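Local coordinates for protein EF0056 (Enterococcus faecalis, PDB 6ORI) that is of unknown function but, as an enterococcal surface protein with immunoglobulin-like domains, is probably involved in biofilm formation, at residues L78-K90 with Q135-N147. Sequence-based numbering, arbitrary orientation. Where two conformers were deposited one is given.
Sequences LAQYVEKIQVDPK and QTAPNGVITFEKN
Thr143 O takes two backbone donors from the facing strand, Glu83 N at 2.8 Å and Lys84 N at 3.3 Å: a classic beta bulge, whose extra residue on strand 82-87 shifts the register by one between the pairs Val82–Phe144 and Lys84–Thr143. Beyond it the strands run antiparallel, with Thr143 N to Lys84 O and a reciprocal pair between Gln86 and Val141. A water gives a hydrogen to Val141 O and also bonds Thr143 OG1, which suits a threonine on the more exposed face. Apolar Ile85 and Ile142 lie side by side on the buried face; Ile142 CG2 also meets Val82 CG2 (3.9 Å), which reaches Phe144 CE2 obliquely (3.7 Å) although those side chains diverge.

At one end, Glu145 N bonds Tyr81 O at 2.8 Å. Lys146 lays its CD over one Tyr81 ring face, a CH-pi contact.

At the other, Asp88 N bonds Pro138 O. Asn139, whose positive phi (66°) asparagine tolerates well, gives ND2 to Asp88 OD2 at 3.0 Å, on the anti side but 34° out of the carboxylate plane. OD1 forms a salt bridge with Arg97, whose guanidinium also hydrogen-bonds Asn139 O and Gln86 OE1. Gly140, lacking a side chain, admits Val87 CG2.

Strand 82-87 is flanked by strand 98-104, and strand 135-144 by strand 50-59; Trp114 of strand 113-117 touches Val82 and Ile85, and helix 148-155 packs Ile151 against Tyr81 and Phe144.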
# COMPACT_ATOMS: atom_id res chain seq x y z
N LEU A 78 9.59 -13.99 8.82
CA LEU A 78 9.09 -14.96 7.86
C LEU A 78 10.19 -15.43 6.94
O LEU A 78 10.26 -16.62 6.61
CB LEU A 78 7.95 -14.37 6.99
CG LEU A 78 6.68 -14.02 7.73
CD1 LEU A 78 5.71 -13.38 6.76
CD2 LEU A 78 6.08 -15.27 8.34
N ALA A 79 11.02 -14.51 6.48
CA ALA A 79 12.02 -14.80 5.46
C ALA A 79 12.94 -15.94 5.88
O ALA A 79 13.36 -16.77 5.05
CB ALA A 79 12.82 -13.55 5.14
N GLN A 80 13.26 -16.02 7.16
CA GLN A 80 14.17 -17.05 7.65
C GLN A 80 13.67 -18.46 7.33
O GLN A 80 14.48 -19.39 7.29
CB GLN A 80 14.38 -16.88 9.15
CG GLN A 80 13.12 -17.12 9.95
CD GLN A 80 13.31 -16.98 11.46
OE1 GLN A 80 14.33 -17.39 12.00
NE2 GLN A 80 12.30 -16.40 12.13
N TYR A 81 12.37 -18.62 7.10
CA TYR A 81 11.77 -19.93 6.84
C TYR A 81 11.23 -20.09 5.43
O TYR A 81 10.61 -21.10 5.11
CB TYR A 81 10.65 -20.24 7.85
CG TYR A 81 11.19 -20.47 9.26
CD1 TYR A 81 12.13 -21.47 9.49
CD2 TYR A 81 10.78 -19.70 10.32
CE1 TYR A 81 12.64 -21.70 10.76
CE2 TYR A 81 11.29 -19.93 11.61
CZ TYR A 81 12.21 -20.93 11.81
OH TYR A 81 12.71 -21.15 13.08
N VAL A 82 11.43 -19.13 4.55
CA VAL A 82 10.97 -19.26 3.17
C VAL A 82 11.87 -20.21 2.41
O VAL A 82 13.09 -20.08 2.45
CB VAL A 82 10.93 -17.91 2.44
CG1 VAL A 82 10.63 -18.09 0.96
CG2 VAL A 82 9.89 -16.98 3.06
N GLU A 83 11.27 -21.19 1.73
CA GLU A 83 12.02 -22.08 0.85
C GLU A 83 11.94 -21.67 -0.61
O GLU A 83 12.94 -21.74 -1.32
CB GLU A 83 11.52 -23.52 0.98
CG GLU A 83 12.32 -24.46 0.06
CD GLU A 83 12.17 -25.92 0.38
OE1 GLU A 83 11.85 -26.28 1.53
OE2 GLU A 83 12.39 -26.73 -0.56
N LYS A 84 10.77 -21.26 -1.07
CA LYS A 84 10.55 -20.98 -2.47
C LYS A 84 9.41 -19.98 -2.63
O LYS A 84 8.48 -20.00 -1.83
CB LYS A 84 10.21 -22.33 -3.14
CG LYS A 84 9.61 -22.34 -4.53
CD LYS A 84 9.27 -23.79 -4.99
CE LYS A 84 8.34 -24.58 -4.01
NZ LYS A 84 7.93 -25.98 -4.49
N ILE A 85 9.50 -19.11 -3.64
CA ILE A 85 8.40 -18.22 -4.01
C ILE A 85 8.26 -18.30 -5.52
O ILE A 85 9.25 -18.14 -6.25
CB ILE A 85 8.68 -16.77 -3.60
CG1 ILE A 85 9.02 -16.67 -2.11
CG2 ILE A 85 7.48 -15.92 -3.97
CD1 ILE A 85 9.27 -15.26 -1.64
N GLN A 86 7.04 -18.56 -5.99
CA GLN A 86 6.75 -18.62 -7.42
C GLN A 86 5.45 -17.90 -7.72
O GLN A 86 4.64 -17.67 -6.82
CB GLN A 86 6.62 -20.07 -7.92
CG GLN A 86 7.87 -20.91 -7.80
CD GLN A 86 7.68 -22.27 -8.41
OE1 GLN A 86 6.57 -22.62 -8.80
NE2 GLN A 86 8.76 -23.03 -8.55
N VAL A 87 5.26 -17.53 -8.98
CA VAL A 87 4.04 -16.86 -9.43
C VAL A 87 3.92 -17.07 -10.93
O VAL A 87 4.93 -17.24 -11.60
CB VAL A 87 4.07 -15.36 -9.07
CG1 VAL A 87 5.12 -14.61 -9.88
CG2 VAL A 87 2.72 -14.72 -9.27
N ASP A 88 2.70 -17.05 -11.46
CA ASP A 88 2.50 -17.14 -12.89
C ASP A 88 2.61 -15.75 -13.50
O ASP A 88 2.19 -14.78 -12.88
CB ASP A 88 1.14 -17.73 -13.23
CG ASP A 88 1.01 -19.19 -12.90
OD1 ASP A 88 2.04 -19.88 -12.69
OD2 ASP A 88 -0.15 -19.67 -12.89
N PRO A 89 3.10 -15.63 -14.73
CA PRO A 89 3.05 -14.36 -15.44
C PRO A 89 1.62 -14.04 -15.86
O PRO A 89 0.75 -14.90 -15.82
CB PRO A 89 3.91 -14.60 -16.67
CG PRO A 89 3.84 -16.06 -16.89
CD PRO A 89 3.74 -16.68 -15.54
N LYS A 90 1.40 -12.80 -16.24
CA LYS A 90 0.12 -12.42 -16.80
C LYS A 90 -0.22 -13.34 -17.96
O LYS A 90 0.63 -13.63 -18.81
CB LYS A 90 0.19 -10.97 -17.27
CG LYS A 90 -1.16 -10.37 -17.66
CD LYS A 90 -1.22 -10.08 -19.14
CE LYS A 90 -2.60 -9.63 -19.54
NZ LYS A 90 -2.81 -9.79 -20.98
N GLN A 135 -2.63 -5.22 -14.84
CA GLN A 135 -2.24 -6.60 -15.10
C GLN A 135 -2.13 -7.40 -13.82
O GLN A 135 -1.74 -6.88 -12.79
CB GLN A 135 -0.90 -6.64 -15.86
CG GLN A 135 -0.90 -5.84 -17.16
CD GLN A 135 0.27 -6.17 -18.02
OE1 GLN A 135 0.65 -7.32 -18.13
NE2 GLN A 135 0.85 -5.16 -18.63
N THR A 136 -2.46 -8.69 -13.90
CA THR A 136 -2.34 -9.61 -12.76
C THR A 136 -1.40 -10.75 -13.08
O THR A 136 -1.52 -11.39 -14.14
CB THR A 136 -3.70 -10.20 -12.38
OG1 THR A 136 -4.56 -9.12 -12.00
CG2 THR A 136 -3.60 -11.20 -11.23
N ALA A 137 -0.49 -10.98 -12.15
CA ALA A 137 0.35 -12.17 -12.13
C ALA A 137 -0.29 -13.07 -11.08
O ALA A 137 -0.16 -12.78 -9.89
CB ALA A 137 1.78 -11.82 -11.74
N PRO A 138 -1.02 -14.11 -11.51
CA PRO A 138 -1.82 -14.92 -10.59
C PRO A 138 -1.06 -16.10 -9.96
O PRO A 138 0.07 -16.42 -10.36
CB PRO A 138 -2.93 -15.43 -11.50
CG PRO A 138 -2.23 -15.67 -12.79
CD PRO A 138 -1.26 -14.52 -12.91
N ASN A 139 -1.67 -16.74 -8.97
CA ASN A 139 -1.23 -18.04 -8.47
C ASN A 139 0.13 -17.96 -7.81
O ASN A 139 0.96 -18.87 -7.90
CB ASN A 139 -1.26 -19.11 -9.57
CG ASN A 139 -2.63 -19.26 -10.14
OD1 ASN A 139 -3.61 -19.32 -9.41
ND2 ASN A 139 -2.71 -19.30 -11.45
N GLY A 140 0.39 -16.85 -7.14
CA GLY A 140 1.60 -16.73 -6.36
C GLY A 140 1.53 -17.60 -5.13
O GLY A 140 0.49 -17.70 -4.50
N VAL A 141 2.65 -18.21 -4.78
CA VAL A 141 2.75 -19.05 -3.59
C VAL A 141 4.10 -18.82 -2.94
O VAL A 141 5.14 -18.97 -3.59
CB VAL A 141 2.58 -20.57 -3.90
CG1 VAL A 141 2.68 -21.36 -2.61
CG2 VAL A 141 1.26 -20.87 -4.56
N ILE A 142 4.08 -18.41 -1.68
CA ILE A 142 5.26 -18.47 -0.82
C ILE A 142 5.20 -19.78 -0.07
O ILE A 142 4.25 -20.06 0.64
CB ILE A 142 5.29 -17.33 0.21
CG1 ILE A 142 5.21 -15.94 -0.46
CG2 ILE A 142 6.57 -17.44 1.06
CD1 ILE A 142 4.93 -14.80 0.52
N THR A 143 6.23 -20.60 -0.23
CA THR A 143 6.31 -21.91 0.42
C THR A 143 7.35 -21.87 1.52
O THR A 143 8.49 -21.50 1.27
CB THR A 143 6.69 -22.99 -0.61
OG1 THR A 143 5.69 -23.07 -1.62
CG2 THR A 143 6.82 -24.36 0.04
N PHE A 144 6.97 -22.33 2.71
CA PHE A 144 7.82 -22.28 3.90
C PHE A 144 8.38 -23.64 4.28
O PHE A 144 7.81 -24.67 3.92
CB PHE A 144 7.03 -21.69 5.10
CG PHE A 144 6.67 -20.21 4.95
CD1 PHE A 144 5.52 -19.84 4.31
CD2 PHE A 144 7.50 -19.23 5.45
CE1 PHE A 144 5.20 -18.48 4.17
CE2 PHE A 144 7.18 -17.90 5.33
CZ PHE A 144 6.03 -17.52 4.66
N GLU A 145 9.48 -23.63 5.03
CA GLU A 145 10.12 -24.86 5.53
C GLU A 145 9.30 -25.59 6.57
O GLU A 145 9.48 -26.80 6.77
CB GLU A 145 11.45 -24.51 6.19
CG GLU A 145 12.48 -23.94 5.24
CD GLU A 145 13.72 -23.46 5.97
OE1 GLU A 145 13.63 -23.10 7.17
OE2 GLU A 145 14.80 -23.44 5.34
N LYS A 146 8.45 -24.83 7.26
CA LYS A 146 7.62 -25.34 8.35
C LYS A 146 6.23 -24.79 8.16
O LYS A 146 6.03 -23.80 7.47
CB LYS A 146 8.10 -24.81 9.72
CG LYS A 146 9.49 -25.18 10.13
CD LYS A 146 9.84 -24.42 11.42
CE LYS A 146 11.28 -24.67 11.86
NZ LYS A 146 11.49 -26.08 12.28
N ASN A 147 5.26 -25.39 8.82
CA ASN A 147 3.93 -24.83 8.81
C ASN A 147 3.87 -23.49 9.56
O ASN A 147 4.67 -23.23 10.46
CB ASN A 147 2.94 -25.80 9.42
CG ASN A 147 2.71 -27.01 8.53
OD1 ASN A 147 2.77 -26.92 7.31
ND2 ASN A 147 2.43 -28.15 9.15
O HOH W 1 14.91 -21.01 4.18
O HOH W 2 14.27 -25.86 3.07
O HOH W 3 6.21 -21.59 -3.86